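Local structure of sugar ABC transporter (Sugar-binding protein) (Bacillus halodurans, 4YO7) at residues 103-109 and 128-134. The protein binds myo-inositol and is probably the solute-binding component of a sugar-type ABC transporter, delivering its ligand for uptake. Residues are numbered along the deposited sequence; the frame is centred on the assembly and turned at random.
With INS (1,2,3,4,5,6-hexahydroxy-cyclohexane), chain F.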
# COMPACT_ATOMS: atom_id res chain seq x y z
N ASP A 103 -1.66 -15.14 -21.13
CA ASP A 103 -0.92 -16.22 -20.49
C ASP A 103 -0.82 -16.08 -18.98
O ASP A 103 -0.64 -17.08 -18.28
CB ASP A 103 0.46 -16.30 -21.12
CG ASP A 103 0.39 -16.65 -22.58
OD1 ASP A 103 0.24 -17.86 -22.89
OD2 ASP A 103 0.46 -15.71 -23.41
N ALA A 104 -0.98 -14.87 -18.48
CA ALA A 104 -1.08 -14.61 -17.05
C ALA A 104 -1.68 -13.25 -16.83
O ALA A 104 -1.62 -12.38 -17.70
CB ALA A 104 0.27 -14.71 -16.34
N ILE A 105 -2.28 -13.07 -15.65
CA ILE A 105 -2.91 -11.82 -15.25
C ILE A 105 -2.31 -11.36 -13.93
O ILE A 105 -2.11 -12.16 -13.03
CB ILE A 105 -4.42 -11.98 -15.12
CG1 ILE A 105 -5.00 -12.25 -16.52
CG2 ILE A 105 -5.07 -10.75 -14.50
CD1 ILE A 105 -6.45 -12.67 -16.52
N ILE A 106 -2.02 -10.07 -13.84
CA ILE A 106 -1.63 -9.42 -12.59
C ILE A 106 -2.75 -8.44 -12.23
O ILE A 106 -3.08 -7.56 -13.04
CB ILE A 106 -0.29 -8.64 -12.68
CG1 ILE A 106 0.85 -9.57 -13.12
CG2 ILE A 106 0.02 -7.96 -11.34
CD1 ILE A 106 2.14 -8.82 -13.45
N VAL A 107 -3.31 -8.61 -11.03
CA VAL A 107 -4.31 -7.67 -10.49
C VAL A 107 -3.88 -7.08 -9.15
O VAL A 107 -3.43 -7.79 -8.27
CB VAL A 107 -5.68 -8.34 -10.28
CG1 VAL A 107 -6.68 -7.41 -9.58
CG2 VAL A 107 -6.25 -8.78 -11.60
N ASN A 108 -4.04 -5.77 -9.04
CA ASN A 108 -4.00 -5.02 -7.79
C ASN A 108 -5.48 -4.60 -7.44
O ASN A 108 -6.01 -3.69 -8.06
CB ASN A 108 -3.06 -3.83 -8.03
CG ASN A 108 -3.08 -2.81 -6.95
OD1 ASN A 108 -3.51 -1.69 -7.17
ND2 ASN A 108 -2.54 -3.15 -5.77
N PRO A 109 -6.17 -5.33 -6.52
CA PRO A 109 -7.64 -5.21 -6.50
C PRO A 109 -8.18 -3.90 -5.98
O PRO A 109 -7.73 -3.41 -4.96
CB PRO A 109 -8.10 -6.31 -5.53
CG PRO A 109 -6.89 -7.05 -5.11
CD PRO A 109 -5.68 -6.50 -5.75
N PRO A 128 -3.29 -18.30 -14.95
CA PRO A 128 -2.69 -17.87 -13.67
C PRO A 128 -2.99 -16.42 -13.31
O PRO A 128 -2.96 -15.54 -14.16
CB PRO A 128 -1.19 -18.05 -13.88
CG PRO A 128 -1.02 -18.82 -15.14
CD PRO A 128 -2.30 -18.81 -15.91
N ILE A 129 -3.26 -16.18 -12.04
CA ILE A 129 -3.52 -14.82 -11.57
C ILE A 129 -2.62 -14.50 -10.36
O ILE A 129 -2.63 -15.20 -9.33
CB ILE A 129 -4.99 -14.61 -11.24
CG1 ILE A 129 -5.18 -13.16 -10.71
CG2 ILE A 129 -5.53 -15.69 -10.30
CD1 ILE A 129 -6.54 -12.67 -10.81
N ILE A 130 -1.84 -13.45 -10.55
CA ILE A 130 -0.92 -12.96 -9.55
C ILE A 130 -1.57 -11.75 -8.91
O ILE A 130 -1.97 -10.83 -9.61
CB ILE A 130 0.44 -12.54 -10.17
CG1 ILE A 130 1.12 -13.68 -10.98
CG2 ILE A 130 1.39 -11.97 -9.10
CD1 ILE A 130 0.90 -15.09 -10.54
N ILE A 131 -1.68 -11.74 -7.59
CA ILE A 131 -2.23 -10.58 -6.86
C ILE A 131 -1.06 -9.75 -6.33
O ILE A 131 -0.15 -10.25 -5.68
CB ILE A 131 -3.15 -11.02 -5.71
CG1 ILE A 131 -4.33 -11.84 -6.25
CG2 ILE A 131 -3.61 -9.81 -4.86
CD1 ILE A 131 -5.27 -11.12 -7.14
N ALA A 132 -1.06 -8.46 -6.66
CA ALA A 132 -0.01 -7.57 -6.23
C ALA A 132 -0.51 -6.51 -5.25
O ALA A 132 -1.53 -5.86 -5.50
CB ALA A 132 0.63 -6.89 -7.44
N ASN A 133 0.25 -6.38 -4.15
CA ASN A 133 0.21 -5.30 -3.18
C ASN A 133 -1.03 -5.20 -2.28
O ASN A 133 -0.88 -4.87 -1.11
CB ASN A 133 0.43 -3.98 -3.92
CG ASN A 133 0.13 -2.77 -3.06
OD1 ASN A 133 -0.99 -2.25 -3.11
ND2 ASN A 133 1.10 -2.30 -2.31
N ARG A 134 -2.22 -5.46 -2.79
CA ARG A 134 -3.43 -5.50 -1.96
C ARG A 134 -3.97 -6.91 -1.84
O ARG A 134 -4.31 -7.54 -2.84
CB ARG A 134 -4.51 -4.58 -2.52
CG ARG A 134 -4.12 -3.15 -2.61
CD ARG A 134 -5.20 -2.38 -3.30
NE ARG A 134 -4.97 -0.94 -3.35
CZ ARG A 134 -5.87 -0.07 -3.82
NH1 ARG A 134 -7.04 -0.49 -4.31
NH2 ARG A 134 -5.60 1.22 -3.80
C1 INS F . -2.52 2.06 -1.69
C2 INS F . -1.69 3.33 -1.48
C3 INS F . -1.04 3.27 -0.10
C4 INS F . -0.14 2.04 0.04
C5 INS F . -0.97 0.77 -0.22
C6 INS F . -1.62 0.84 -1.60
O1 INS F . -3.13 2.07 -3.01
O2 INS F . -0.68 3.36 -2.49
O3 INS F . -0.28 4.50 0.05
O4 INS F . 0.37 1.96 1.38
O5 INS F . -0.08 -0.36 -0.20
O6 INS F . -2.46 -0.37 -1.76
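The carbonyl oxygen of A132 is gripped by two donors from opposite faces of its plane, N108 ND2 at 2.9 Å and the backbone N of R134. Asparagine suits position 108 because its amide continues the strand pairing where the backbones part: with CG anti to the backbone N (chi1 170°), ND2 gives A132 O a nearly straight bond, lying in the amide's own plane, and a weak second one to N133 OD1. S53 holds OD1, fixing the amide's rotation. N133 OD1 in turn accepts from inositol O6 at 2.7 Å while its ND2 donates to O5, an amide using both ends on one ligand. R134 runs extended from CG to NE past P109. NH1 and NH2 spend the in-plane edge of its guanidinium on P109 O and inositol O1, the latter bond 2.7 Å from NH2, with N108 OD1 over one face. NE gives a further hydrogen bond to inositol O6 at 3.0 Å. A leucine at R134 would probably leave inositol O1 and O6 without these donors and P109 O without its mate. Behind the pocket the strands pair in parallel, I130 N reaching I105 O at 2.8 Å. Branched aliphatic residues suit this buried, extended backbone: V107 CG2 meets I129 CD1 on one face, and on the other I106 CG2 meets the small A132 CB at 4.1 Å. Strands 104-107 and 129-132, linked by helix 112-125 in a beta-alpha-beta crossover, are central in a parallel sheet between strands 46-52 and 144-147; helix 112-125 packs on I105 and I129, helix 284-299 on I106 and A132.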